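Local coordinates for protein pullulanase (Bacillus acidopullulyticus, PDB 2WAN) that hydrolyses alpha-1,6-glucosidic linkages in pullulan and probably also in branched fragments of starch, at residues V666-Q671 / I676-D681; D720-S723 / E727-N730; W376-Q381 / P394-I399; D325-R330 / G406-L411; T473-L478 / I538-Q543. All coordinates share one frame; numbering follows the deposited sequence.

The five contacts fall into two touching pairs and one isolated contact. Contacts 3 and 4, with centres about 9 Å apart, share the beta sheet of the carbohydrate-binding module region; contact 3 is nested inside the loop that contact 4 closes. Contact 5 follows in the chain and joins two outer helices of the catalytic barrel, its nearest atoms about 12 Å from those of contact 4. Contacts 1 and 2 come last, in that order, with centres about 7 Å apart on the neighbouring barrel strands 677-679 and 728-730. The centres of contacts 1 and 3 are about 36 Å apart, so the set samples both an accessory module and the catalytic domain of one chain.

Contact 1: residues V666-Q671 / I676-D681; sequences VTKGQQ and IGVFND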
# COMPACT_ATOMS: atom_id res chain seq x y z
N VAL A 666 -7.18 1.05 1.96
CA VAL A 666 -7.38 1.04 0.51
C VAL A 666 -7.50 -0.39 -0.01
O VAL A 666 -6.58 -0.95 -0.62
CB VAL A 666 -6.28 1.83 -0.27
CG1 VAL A 666 -6.76 2.13 -1.71
CG2 VAL A 666 -5.92 3.13 0.45
N THR A 667 -8.66 -0.99 0.25
CA THR A 667 -9.03 -2.30 -0.31
C THR A 667 -9.68 -2.08 -1.68
O THR A 667 -9.90 -0.95 -2.08
CB THR A 667 -9.99 -3.04 0.65
OG1 THR A 667 -11.05 -2.16 1.02
CG2 THR A 667 -9.25 -3.49 1.90
N LYS A 668 -9.95 -3.16 -2.42
CA LYS A 668 -10.50 -3.00 -3.77
C LYS A 668 -11.83 -2.26 -3.75
O LYS A 668 -12.73 -2.60 -2.96
CB LYS A 668 -10.63 -4.36 -4.48
CG LYS A 668 -9.30 -5.09 -4.70
CD LYS A 668 -9.47 -6.23 -5.71
CE LYS A 668 -10.35 -7.37 -5.14
NZ LYS A 668 -9.75 -8.04 -3.96
N GLY A 669 -11.96 -1.26 -4.61
CA GLY A 669 -13.15 -0.39 -4.65
C GLY A 669 -12.83 0.97 -4.03
O GLY A 669 -13.36 1.99 -4.44
N GLN A 670 -11.92 0.97 -3.05
CA GLN A 670 -11.57 2.21 -2.35
C GLN A 670 -10.68 3.16 -3.17
O GLN A 670 -10.54 4.34 -2.83
CB GLN A 670 -10.93 1.89 -1.00
CG GLN A 670 -11.83 1.12 -0.04
CD GLN A 670 -12.56 2.07 0.88
OE1 GLN A 670 -13.39 2.87 0.45
NE2 GLN A 670 -12.22 2.02 2.17
N GLN A 671 -10.09 2.65 -4.25
CA GLN A 671 -9.25 3.47 -5.13
C GLN A 671 -10.04 4.30 -6.13
O GLN A 671 -9.46 5.13 -6.83
CB GLN A 671 -8.25 2.57 -5.90
CG GLN A 671 -8.82 1.93 -7.19
CD GLN A 671 -9.96 0.94 -6.94
OE1 GLN A 671 -9.98 0.22 -5.94
NE2 GLN A 671 -10.91 0.89 -7.88
N ILE A 676 -5.20 6.14 -8.92
CA ILE A 676 -4.31 5.04 -8.53
C ILE A 676 -4.95 3.69 -8.85
O ILE A 676 -6.17 3.59 -8.97
CB ILE A 676 -3.96 5.08 -7.01
CG1 ILE A 676 -5.16 4.60 -6.16
CG2 ILE A 676 -3.40 6.47 -6.57
CD1 ILE A 676 -4.92 4.60 -4.62
N GLY A 677 -4.12 2.67 -9.00
CA GLY A 677 -4.58 1.31 -9.31
C GLY A 677 -4.31 0.29 -8.22
O GLY A 677 -3.49 0.52 -7.32
N VAL A 678 -5.02 -0.84 -8.28
CA VAL A 678 -4.81 -1.91 -7.30
C VAL A 678 -4.56 -3.24 -8.01
O VAL A 678 -5.17 -3.52 -9.03
CB VAL A 678 -6.00 -2.06 -6.30
CG1 VAL A 678 -6.10 -0.82 -5.44
CG2 VAL A 678 -7.34 -2.33 -7.04
N PHE A 679 -3.65 -4.04 -7.46
CA PHE A 679 -3.42 -5.38 -7.97
C PHE A 679 -4.72 -6.17 -7.89
O PHE A 679 -5.39 -6.19 -6.84
CB PHE A 679 -2.33 -6.08 -7.18
CG PHE A 679 -0.96 -5.68 -7.60
CD1 PHE A 679 -0.41 -6.19 -8.78
CD2 PHE A 679 -0.23 -4.77 -6.85
CE1 PHE A 679 0.88 -5.81 -9.22
CE2 PHE A 679 1.07 -4.39 -7.27
CZ PHE A 679 1.62 -4.93 -8.44
N ASN A 680 -5.06 -6.81 -8.99
CA ASN A 680 -6.33 -7.49 -9.14
C ASN A 680 -6.20 -8.97 -8.80
O ASN A 680 -5.96 -9.80 -9.66
CB ASN A 680 -6.88 -7.26 -10.55
CG ASN A 680 -8.28 -7.83 -10.74
OD1 ASN A 680 -8.78 -8.55 -9.88
ND2 ASN A 680 -8.91 -7.51 -11.87
N ASP A 681 -6.35 -9.30 -7.52
CA ASP A 681 -6.30 -10.70 -7.14
C ASP A 681 -7.52 -11.50 -7.61
O ASP A 681 -7.46 -12.74 -7.64
CB ASP A 681 -6.01 -10.89 -5.63
CG ASP A 681 -7.00 -10.18 -4.71
OD1 ASP A 681 -7.62 -9.17 -5.10
OD2 ASP A 681 -7.12 -10.64 -3.56
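Val666 reaches Ile676 with a single branch, its CG1 lying 4.2 Å from Ile676 CD1, and Met632 of helix 629-642 touches both side chains. Thr667 opens a type II beta turn that closes at Gln670, where the backbone N donates to Thr667 O over 3.0 Å. At the second turn position, Lys668 sends its aliphatic part past Val678, with CG 4.1 Å from Val678 CG2. Its chain bends twice toward the end (chi3 -68°, chi4 -63°), which brings the ammonium group to the carboxylate of Asp681. The resulting salt bridge, 2.7 Å from Lys668 NZ to Asp681 OD1, uses the syn lone pair of that oxygen. Asp681 is the first residue after the N-cap Asn680, whose OD1 accepts from Ile683 N, so the lysine meets the start of helix 681-688.

In the (beta/alpha)8 barrel of the catalytic domain, the loop 666-671 thus packs against strand 677-679 on the side that Val678 faces, opposite Phe679. Gly669 takes the third turn position with the positive phi expected of a type II turn. Its N-H meets Gln671 OE1, 2.8 Å away at an N-H...O angle of 145°, on a lone pair in the carbonyl plane, the glutamine side chain folding back at chi2 toward the turn. The same OE1 rests 3.8 Å from Val678 CG2, and NE2 donates to Phe721 O. Nearer the backbone, Gln671 CB packs 3.7 Å from Ile676 CG1, while Gln671 CG sits 3.6 Å from Ile676 O, a buried carbonyl oxygen that finds no hydrogen-bond partner in the model.

Contact 2: residues D720-S723 / E727-N730; sequences DFTS and ETIN. With ACT (acetate ion), chain Q.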
# COMPACT_ATOMS: atom_id res chain seq x y z
N ASP A 720 -16.85 -4.71 -11.32
CA ASP A 720 -16.39 -5.49 -10.19
C ASP A 720 -15.95 -4.50 -9.10
O ASP A 720 -16.61 -4.41 -8.06
CB ASP A 720 -15.28 -6.47 -10.65
CG ASP A 720 -14.74 -7.37 -9.54
OD1 ASP A 720 -15.27 -7.34 -8.40
OD2 ASP A 720 -13.79 -8.13 -9.81
N PHE A 721 -14.87 -3.75 -9.33
CA PHE A 721 -14.37 -2.82 -8.30
C PHE A 721 -13.74 -1.53 -8.82
O PHE A 721 -13.24 -0.74 -8.01
CB PHE A 721 -13.38 -3.55 -7.36
CG PHE A 721 -12.16 -4.06 -8.06
CD1 PHE A 721 -11.06 -3.23 -8.26
CD2 PHE A 721 -12.12 -5.36 -8.56
CE1 PHE A 721 -9.91 -3.70 -8.94
CE2 PHE A 721 -11.01 -5.82 -9.23
CZ PHE A 721 -9.90 -4.98 -9.43
N THR A 722 -13.75 -1.29 -10.13
CA THR A 722 -13.14 -0.06 -10.67
C THR A 722 -14.15 0.92 -11.25
O THR A 722 -15.25 0.52 -11.64
CB THR A 722 -12.08 -0.33 -11.79
OG1 THR A 722 -12.75 -0.83 -12.96
CG2 THR A 722 -11.02 -1.30 -11.32
N SER A 723 -13.77 2.19 -11.28
CA SER A 723 -14.50 3.21 -12.02
C SER A 723 -13.91 3.49 -13.39
O SER A 723 -14.56 4.12 -14.25
CB SER A 723 -14.54 4.51 -11.22
OG SER A 723 -15.38 4.33 -10.08
N GLU A 727 -7.58 1.66 -13.04
CA GLU A 727 -7.57 1.30 -11.61
C GLU A 727 -7.29 -0.17 -11.31
O GLU A 727 -7.15 -0.53 -10.14
CB GLU A 727 -8.90 1.72 -10.94
CG GLU A 727 -9.09 3.22 -11.04
CD GLU A 727 -10.45 3.68 -10.55
OE1 GLU A 727 -11.26 2.82 -10.12
OE2 GLU A 727 -10.71 4.90 -10.60
N THR A 728 -7.21 -1.00 -12.36
CA THR A 728 -6.89 -2.41 -12.16
C THR A 728 -5.55 -2.78 -12.77
O THR A 728 -5.31 -2.54 -13.97
CB THR A 728 -8.02 -3.39 -12.67
OG1 THR A 728 -7.60 -4.74 -12.46
CG2 THR A 728 -8.31 -3.17 -14.19
N ILE A 729 -4.69 -3.36 -11.94
CA ILE A 729 -3.43 -3.97 -12.39
C ILE A 729 -3.69 -5.48 -12.56
O ILE A 729 -3.77 -6.22 -11.57
CB ILE A 729 -2.27 -3.72 -11.41
CG1 ILE A 729 -2.25 -2.26 -10.92
CG2 ILE A 729 -0.89 -4.15 -12.06
CD1 ILE A 729 -2.09 -1.19 -12.04
N ASN A 730 -3.80 -5.91 -13.81
CA ASN A 730 -4.14 -7.30 -14.11
C ASN A 730 -2.88 -8.14 -14.10
O ASN A 730 -1.86 -7.74 -14.67
CB ASN A 730 -4.79 -7.38 -15.50
CG ASN A 730 -6.12 -6.65 -15.56
OD1 ASN A 730 -6.87 -6.63 -14.58
ND2 ASN A 730 -6.42 -6.06 -16.71
C ACT Q . -18.65 3.30 -10.05
O ACT Q . -17.59 2.75 -10.42
OXT ACT Q . -18.74 3.54 -8.83
CH3 ACT Q . -19.76 3.62 -11.01
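Glu727 reaches back to the backbone of Ser723, and this bond is the direct polar link between the two segments. Ser723 N donates to Glu727 OE1 over 2.8 Å; the bond is nearly straight at 169°, but it arrives from above the carboxylate, 47° out of its plane. Thr722 and Glu727 lie alongside one another, pointing opposite ways, with Thr722 CG2 3.7 Å from Glu727 CB and Thr722 CB 3.7 Å from Glu727 OE1. Thr722 CG2 also lies 3.9 Å from Thr728 CB. Beside it the Phe721 side chain runs roughly perpendicular to that of Thr728, bringing Phe721 CZ to 3.8 Å from Thr728 OG1.

A second shell fixes these groups. Glu727 OE1 also accepts from Gln671 NE2 and its OE2 from Gly673 N, so both carboxylate oxygens are engaged. Thr722 OG1 bonds Gly716 O, which sets the rotation that turns CG2 to the strand. With OG1 of Thr728 opposite its backbone N (chi1 178°), that hydroxyl donates to Asn730 OD1 over 2.9 Å, from above the amide plane. At the exposed end of the segment, Ser723 OG donates to an acetate oxygen, atom O, at 2.7 Å; the ion, probably from the crystallisation liquor, is also held by Lys672 NZ.

Within the (beta/alpha)8 barrel, the segment 720-723 belongs to the connection from helix 707-714 into strand 728-730. That strand pairs with 677-679 through Val678 and Asn680 and with 773-777 through Val773, while Phe721 packs against Val678 and against Asn682 of helix 681-688.

Contact 3: residues W376-Q381 / P394-I399; sequences WYYLYQ and PYARAI. With SO4 (sulfate ion), chain K.
Tyr377 and Ile399 meet where strand 377-383 of the immunoglobulin-like carbohydrate-binding module (family 48) faces the loop leading from strand 388-391 to strand 406-407. The polar link is indirect: Tyr377 OH donates to a water 2.8 Å away, and this water donates to Ile399 O at 2.9 Å. Lying in the plane of the phenol ring, the water extends the edge that is turned to the loop.

Van der Waals contact is sparse. Tyr377 CE2 approaches Ile399 C to 4.1 Å; a chi1 of -63° sets CG on the far side from the carbonyl carbon and swings the ring from the strand to that backbone. Tyr378, the next residue of the strand, brings its OH to 4.3 Å from Ala396 CA, three residues before Ile399.

Asp393, just before the loop segment, is hydrogen-bonded to that hydroxyl through OD2, and the same oxygen to Tyr380 OH. One carboxylate oxygen ties two tyrosines of the strand, and Tyr378 turns its edge to a face of the Tyr380 ring.

At the N-terminal end of the segment, Trp376 NE1 donates to O4 of a sulfate ion, probably from the crystallisation liquor, at 2.8 Å and 161°, with the sulfur in the indole plane.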
# COMPACT_ATOMS: atom_id res chain seq x y z
N TRP A 376 30.99 15.47 4.39
CA TRP A 376 31.00 15.33 5.86
C TRP A 376 29.87 14.38 6.29
O TRP A 376 28.90 14.17 5.54
CB TRP A 376 30.80 16.69 6.53
CG TRP A 376 32.05 17.49 6.62
CD1 TRP A 376 32.79 17.98 5.57
CD2 TRP A 376 32.72 17.92 7.81
NE1 TRP A 376 33.88 18.68 6.04
CE2 TRP A 376 33.86 18.65 7.41
CE3 TRP A 376 32.46 17.74 9.18
CZ2 TRP A 376 34.75 19.21 8.34
CZ3 TRP A 376 33.35 18.30 10.11
CH2 TRP A 376 34.48 19.03 9.67
N TYR A 377 29.99 13.81 7.49
CA TYR A 377 28.97 12.91 8.03
C TYR A 377 28.32 13.54 9.25
O TYR A 377 28.92 14.40 9.92
CB TYR A 377 29.57 11.54 8.37
CG TYR A 377 30.11 10.81 7.15
CD1 TYR A 377 31.42 11.05 6.67
CD2 TYR A 377 29.30 9.92 6.44
CE1 TYR A 377 31.91 10.39 5.55
CE2 TYR A 377 29.79 9.27 5.30
CZ TYR A 377 31.09 9.50 4.86
OH TYR A 377 31.56 8.83 3.74
N TYR A 378 27.09 13.14 9.54
CA TYR A 378 26.42 13.73 10.70
C TYR A 378 25.36 12.83 11.32
O TYR A 378 24.88 11.85 10.71
CB TYR A 378 25.78 15.08 10.36
CG TYR A 378 24.48 15.07 9.53
CD1 TYR A 378 24.49 14.70 8.18
CD2 TYR A 378 23.26 15.45 10.11
CE1 TYR A 378 23.31 14.72 7.42
CE2 TYR A 378 22.07 15.48 9.36
CZ TYR A 378 22.11 15.11 8.01
OH TYR A 378 20.99 15.15 7.25
N LEU A 379 25.05 13.16 12.57
CA LEU A 379 23.97 12.54 13.32
C LEU A 379 23.28 13.62 14.11
O LEU A 379 23.88 14.68 14.40
CB LEU A 379 24.51 11.51 14.31
CG LEU A 379 25.05 10.19 13.76
CD1 LEU A 379 25.79 9.40 14.84
CD2 LEU A 379 23.90 9.36 13.16
N TYR A 380 22.01 13.37 14.46
CA TYR A 380 21.32 14.16 15.50
C TYR A 380 21.41 13.46 16.84
O TYR A 380 21.22 12.25 16.94
CB TYR A 380 19.84 14.42 15.15
CG TYR A 380 19.64 15.20 13.86
CD1 TYR A 380 20.25 16.45 13.67
CD2 TYR A 380 18.81 14.70 12.85
CE1 TYR A 380 20.06 17.17 12.48
CE2 TYR A 380 18.60 15.43 11.68
CZ TYR A 380 19.24 16.65 11.49
OH TYR A 380 19.05 17.35 10.34
N GLN A 381 21.69 14.24 17.89
CA GLN A 381 21.67 13.73 19.24
C GLN A 381 20.45 14.32 19.94
O GLN A 381 20.33 15.54 20.11
CB GLN A 381 22.98 14.08 19.95
CG GLN A 381 23.08 13.49 21.36
CD GLN A 381 24.41 13.80 22.03
OE1 GLN A 381 25.28 12.95 22.13
NE2 GLN A 381 24.57 15.05 22.45
N PRO A 394 16.19 11.18 9.05
CA PRO A 394 15.28 10.46 8.14
C PRO A 394 15.28 11.03 6.72
O PRO A 394 14.91 10.33 5.77
CB PRO A 394 13.90 10.68 8.80
CG PRO A 394 14.22 10.79 10.26
CD PRO A 394 15.49 11.64 10.26
N TYR A 395 15.69 12.29 6.59
CA TYR A 395 15.76 12.95 5.29
C TYR A 395 17.15 12.89 4.62
O TYR A 395 17.32 13.52 3.59
CB TYR A 395 15.31 14.42 5.41
CG TYR A 395 13.81 14.62 5.46
CD1 TYR A 395 13.09 14.35 6.64
CD2 TYR A 395 13.10 15.06 4.33
CE1 TYR A 395 11.70 14.53 6.70
CE2 TYR A 395 11.71 15.24 4.37
CZ TYR A 395 11.02 14.97 5.57
OH TYR A 395 9.65 15.11 5.63
N ALA A 396 18.12 12.17 5.20
CA ALA A 396 19.45 12.07 4.60
C ALA A 396 19.34 11.49 3.19
O ALA A 396 18.54 10.57 2.95
CB ALA A 396 20.36 11.15 5.46
N ARG A 397 20.19 12.01 2.28
CA ARG A 397 20.22 11.56 0.89
C ARG A 397 21.36 10.61 0.58
O ARG A 397 21.41 10.05 -0.52
CB ARG A 397 20.33 12.75 -0.07
CG ARG A 397 19.36 13.90 0.18
CD ARG A 397 17.91 13.45 0.42
NE ARG A 397 16.99 14.58 0.23
CZ ARG A 397 15.69 14.54 0.51
NH1 ARG A 397 15.14 13.44 1.01
NH2 ARG A 397 14.93 15.60 0.27
N ALA A 398 22.30 10.47 1.52
CA ALA A 398 23.45 9.57 1.41
C ALA A 398 23.88 9.21 2.84
O ALA A 398 23.43 9.85 3.81
CB ALA A 398 24.59 10.24 0.64
N ILE A 399 24.70 8.17 2.97
CA ILE A 399 25.06 7.59 4.27
C ILE A 399 26.51 7.09 4.32
O ILE A 399 27.16 6.88 3.29
CB ILE A 399 24.14 6.39 4.64
CG1 ILE A 399 24.07 5.39 3.47
CG2 ILE A 399 22.75 6.87 5.09
CD1 ILE A 399 23.37 4.02 3.81
S SO4 K . 37.10 20.53 4.63
O1 SO4 K . 36.62 21.58 3.72
O2 SO4 K . 37.15 21.09 5.98
O3 SO4 K . 38.41 20.07 4.21
O4 SO4 K . 36.11 19.44 4.62
O HOH W 1 30.01 6.79 2.66

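Contact 4: residues D325-R330 / G406-L411; sequences DATSFR and GMIVDL
Thr327 and Ile408 mark the closest backbone approach of the two segments, with CA atoms 8.5 Å apart, a separation bridged by side chains. Ile408 carries the contact from its side, dividing its branches between two partners on strand 326-332. Its CG2 methyl goes to Thr327, 4.0 Å from OG1, with the two side chains slanted across one another; at this distance and with a methyl as partner the approach is plain packing.

The other branch ends at Phe329. Ile408 CD1 lies in the plane of the ring at its edge, 3.8 Å from Phe329 CZ and 3.9 Å from Phe329 CE2, so the methyl faces the rim between these two carbons. The aliphatic branch and the aromatic side chain run at roughly a right angle. Two torsions explain the fit: chi1 of Ile408 (-63°) points CG1 away from the carbonyl carbon, while chi2 at 138° departs from a staggered value and sets where CD1 ends up. The patch is small, 107 Å² counted over both segments, and is made wholly of buried residues.

Phe329 is also in an edge-to-face contact with Tyr378, and Ile408 touches that tyrosine too, so the three form one hydrophobic cluster. The contact thereby joins two parts of the beta sandwich of the carbohydrate-binding module. Strand 326-332 lies between strands 319-322 and 364-370, its Thr327 backbone paired with Val369 and Ser328 with Val321. The backbone N of Ile408 bonds Trp376 O, continuing the pairing of strands 406-407 and 377-383, while the Ile408 side chain also rests on Asn320 of strand 319-322.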
# COMPACT_ATOMS: atom_id res chain seq x y z
N ASP A 325 28.86 27.58 0.56
CA ASP A 325 29.12 28.49 1.68
C ASP A 325 28.63 28.06 3.06
O ASP A 325 29.17 28.50 4.07
CB ASP A 325 28.54 29.89 1.39
CG ASP A 325 29.24 30.59 0.22
OD1 ASP A 325 30.44 30.33 -0.01
OD2 ASP A 325 28.58 31.40 -0.46
N ALA A 326 27.59 27.21 3.09
CA ALA A 326 26.93 26.79 4.34
C ALA A 326 25.99 25.60 4.11
O ALA A 326 25.48 25.42 3.00
CB ALA A 326 26.14 27.93 4.94
N THR A 327 25.78 24.81 5.15
CA THR A 327 24.72 23.78 5.13
C THR A 327 23.74 24.06 6.27
O THR A 327 24.14 24.34 7.39
CB THR A 327 25.32 22.34 5.22
OG1 THR A 327 26.11 22.05 4.06
CG2 THR A 327 24.20 21.29 5.32
N SER A 328 22.44 24.01 5.97
CA SER A 328 21.40 24.17 6.99
C SER A 328 20.75 22.83 7.28
O SER A 328 20.53 22.02 6.37
CB SER A 328 20.33 25.16 6.51
OG SER A 328 20.90 26.44 6.32
N PHE A 329 20.43 22.62 8.56
CA PHE A 329 19.86 21.37 9.05
C PHE A 329 18.54 21.69 9.72
O PHE A 329 18.40 22.75 10.35
CB PHE A 329 20.80 20.70 10.06
CG PHE A 329 22.17 20.40 9.51
CD1 PHE A 329 23.15 21.40 9.44
CD2 PHE A 329 22.49 19.11 9.06
CE1 PHE A 329 24.43 21.11 8.94
CE2 PHE A 329 23.77 18.81 8.57
CZ PHE A 329 24.74 19.83 8.50
N ARG A 330 17.57 20.80 9.56
CA ARG A 330 16.29 20.94 10.25
C ARG A 330 15.68 19.58 10.50
O ARG A 330 15.66 18.73 9.60
CB ARG A 330 15.30 21.83 9.48
CG ARG A 330 14.09 22.24 10.36
CD ARG A 330 13.06 23.07 9.62
NE ARG A 330 13.53 24.42 9.28
CZ ARG A 330 13.34 25.50 10.03
NH1 ARG A 330 12.69 25.42 11.19
NH2 ARG A 330 13.80 26.68 9.63
N GLY A 406 24.59 9.84 8.64
CA GLY A 406 24.14 10.49 7.40
C GLY A 406 25.33 11.17 6.73
O GLY A 406 26.32 11.46 7.40
N MET A 407 25.24 11.40 5.42
CA MET A 407 26.33 12.04 4.69
C MET A 407 25.80 13.24 3.92
O MET A 407 24.80 13.14 3.22
CB MET A 407 26.98 11.05 3.73
CG MET A 407 28.23 11.58 3.02
SD MET A 407 28.85 10.33 1.88
CE MET A 407 30.34 11.14 1.33
N ILE A 408 26.47 14.39 4.07
CA ILE A 408 26.10 15.61 3.37
C ILE A 408 26.78 15.60 2.00
O ILE A 408 28.02 15.45 1.91
CB ILE A 408 26.57 16.84 4.16
CG1 ILE A 408 25.88 16.90 5.53
CG2 ILE A 408 26.31 18.14 3.36
CD1 ILE A 408 26.80 17.28 6.65
N VAL A 409 25.99 15.78 0.94
CA VAL A 409 26.54 15.68 -0.43
C VAL A 409 25.99 16.77 -1.34
O VAL A 409 24.89 17.31 -1.10
CB VAL A 409 26.26 14.27 -1.08
CG1 VAL A 409 26.91 13.15 -0.26
CG2 VAL A 409 24.74 14.01 -1.24
N ASP A 410 26.77 17.08 -2.37
CA ASP A 410 26.36 17.94 -3.48
C ASP A 410 25.64 17.06 -4.52
O ASP A 410 26.30 16.37 -5.31
CB ASP A 410 27.60 18.56 -4.11
CG ASP A 410 27.29 19.51 -5.26
OD1 ASP A 410 26.11 19.62 -5.67
OD2 ASP A 410 28.25 20.15 -5.73
N LEU A 411 24.31 17.11 -4.53
CA LEU A 411 23.52 16.25 -5.44
C LEU A 411 23.82 16.53 -6.91
O LEU A 411 23.85 15.61 -7.70
CB LEU A 411 22.02 16.36 -5.17
CG LEU A 411 21.59 15.66 -3.88
CD1 LEU A 411 20.15 16.02 -3.56
CD2 LEU A 411 21.78 14.15 -3.99

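Contact 5: residues T473-L478 / I538-Q543; sequences TGIDSL and IQSLHQ
Leu541 receives both Ile475 and Leu478 on a single methyl, CD2, and so forms the centre of this helix pair. Against Leu478 it lies at a slant, with the methyls Leu478 CD1 and Leu541 CD2 4.1 Å apart. Ile475 instead runs alongside it in the opposite direction, so that both Ile475 CG1, at 3.9 Å, and Ile475 CD1, at 3.7 Å, lie against Leu541 CD2. The isoleucine is modelled in two conformers, and these two distances hold for one of them. In that conformer a chi1 of -163° extends CG1 away from the backbone N, which sends the chain across to the other helix.

There CD1 also comes close to Ser540, but Ser540 has two conformers as well and the approach is doubtful. In the conformer described here the serine hydroxyl is hydrogen-bonded to Phe460 O, in a loop earlier in the chain, so its polar end is occupied.

The backbones are set apart to accommodate these side chains. The axes of the short helical segments 474-478 and 538-543 pass 11.1 Å from one another, and the CA atoms of Ile475 and Leu541 are 7.4 Å apart. The helices run in broadly the same direction, crossing at -36°.

Beneath the pair, Val486 of strand 485-488 touches both Leu478 and Leu541. Two outer helices, each followed in sequence by a strand of the parallel barrel (485-488 and 547-552), packing side by side over the sheet are the hallmark of the (beta/alpha)8, or TIM, barrel of alpha-amylase-type catalytic domains.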
# COMPACT_ATOMS: atom_id res chain seq x y z
N THR A 473 20.43 -10.52 -23.87
CA THR A 473 20.11 -10.45 -22.46
C THR A 473 20.04 -8.97 -22.05
O THR A 473 20.29 -8.07 -22.87
CB THR A 473 21.20 -11.12 -21.59
OG1 THR A 473 22.45 -10.47 -21.80
CG2 THR A 473 21.36 -12.64 -21.96
N GLY A 474 19.72 -8.73 -20.78
CA GLY A 474 19.80 -7.36 -20.28
C GLY A 474 18.78 -6.44 -20.94
O GLY A 474 17.69 -6.87 -21.35
N ILE A 475 19.14 -5.17 -21.06
CA ILE A 475 18.26 -4.17 -21.66
C ILE A 475 17.87 -4.51 -23.11
O ILE A 475 16.77 -4.20 -23.56
CB ILE A 475 18.90 -2.76 -21.60
CG1 ILE A 475 17.84 -1.69 -21.84
CG2 ILE A 475 20.12 -2.63 -22.55
CD1 ILE A 475 18.31 -0.31 -21.41
N ASP A 476 18.79 -5.15 -23.85
CA ASP A 476 18.46 -5.56 -25.22
C ASP A 476 17.34 -6.60 -25.24
O ASP A 476 16.51 -6.62 -26.17
CB ASP A 476 19.70 -6.11 -25.94
CG ASP A 476 20.68 -5.01 -26.36
OD1 ASP A 476 20.43 -3.82 -26.07
OD2 ASP A 476 21.69 -5.37 -26.98
N SER A 477 17.29 -7.45 -24.22
CA SER A 477 16.18 -8.41 -24.09
C SER A 477 14.86 -7.67 -23.76
O SER A 477 13.80 -7.97 -24.33
CB SER A 477 16.47 -9.47 -23.01
OG SER A 477 15.40 -10.42 -22.97
N LEU A 478 14.93 -6.70 -22.84
CA LEU A 478 13.73 -5.93 -22.52
C LEU A 478 13.21 -5.23 -23.77
O LEU A 478 12.00 -5.21 -24.01
CB LEU A 478 14.01 -4.91 -21.42
CG LEU A 478 14.55 -5.48 -20.10
CD1 LEU A 478 14.80 -4.32 -19.11
CD2 LEU A 478 13.56 -6.47 -19.52
N ILE A 538 18.31 4.41 -14.58
CA ILE A 538 17.11 5.12 -15.01
C ILE A 538 17.34 5.82 -16.36
O ILE A 538 16.52 5.72 -17.27
CB ILE A 538 16.66 6.11 -13.91
CG1 ILE A 538 16.23 5.32 -12.67
CG2 ILE A 538 15.53 7.07 -14.41
CD1 ILE A 538 16.23 6.16 -11.39
N GLN A 539 18.48 6.50 -16.48
CA GLN A 539 18.85 7.15 -17.74
C GLN A 539 18.87 6.17 -18.92
O GLN A 539 18.37 6.47 -20.02
CB GLN A 539 20.22 7.83 -17.57
CG GLN A 539 20.72 8.59 -18.77
CD GLN A 539 22.07 9.24 -18.47
OE1 GLN A 539 22.96 8.64 -17.84
NE2 GLN A 539 22.23 10.47 -18.94
N SER A 540 19.47 5.00 -18.68
CA SER A 540 19.62 3.97 -19.70
C SER A 540 18.27 3.46 -20.19
O SER A 540 18.05 3.33 -21.39
CB SER A 540 20.42 2.77 -19.16
OG SER A 540 20.52 1.75 -20.14
N LEU A 541 17.39 3.15 -19.24
CA LEU A 541 16.07 2.63 -19.56
C LEU A 541 15.27 3.71 -20.32
O LEU A 541 14.66 3.39 -21.34
CB LEU A 541 15.33 2.13 -18.32
CG LEU A 541 15.86 0.78 -17.76
CD1 LEU A 541 15.19 0.40 -16.47
CD2 LEU A 541 15.70 -0.36 -18.80
N HIS A 542 15.35 4.96 -19.86
CA HIS A 542 14.66 6.05 -20.54
C HIS A 542 15.12 6.19 -21.99
O HIS A 542 14.29 6.44 -22.88
CB HIS A 542 14.86 7.40 -19.84
CG HIS A 542 14.09 7.58 -18.55
ND1 HIS A 542 13.06 6.76 -18.15
CD2 HIS A 542 14.17 8.56 -17.63
CE1 HIS A 542 12.57 7.21 -17.00
NE2 HIS A 542 13.21 8.32 -16.68
N GLN A 543 16.42 6.03 -22.24
CA GLN A 543 16.96 6.11 -23.61
C GLN A 543 16.36 5.05 -24.52
O GLN A 543 16.35 5.21 -25.74
CB GLN A 543 18.48 5.96 -23.63
CG GLN A 543 19.24 7.23 -23.27
CD GLN A 543 20.67 6.94 -22.83
OE1 GLN A 543 21.13 5.79 -22.90
NE2 GLN A 543 21.37 7.96 -22.36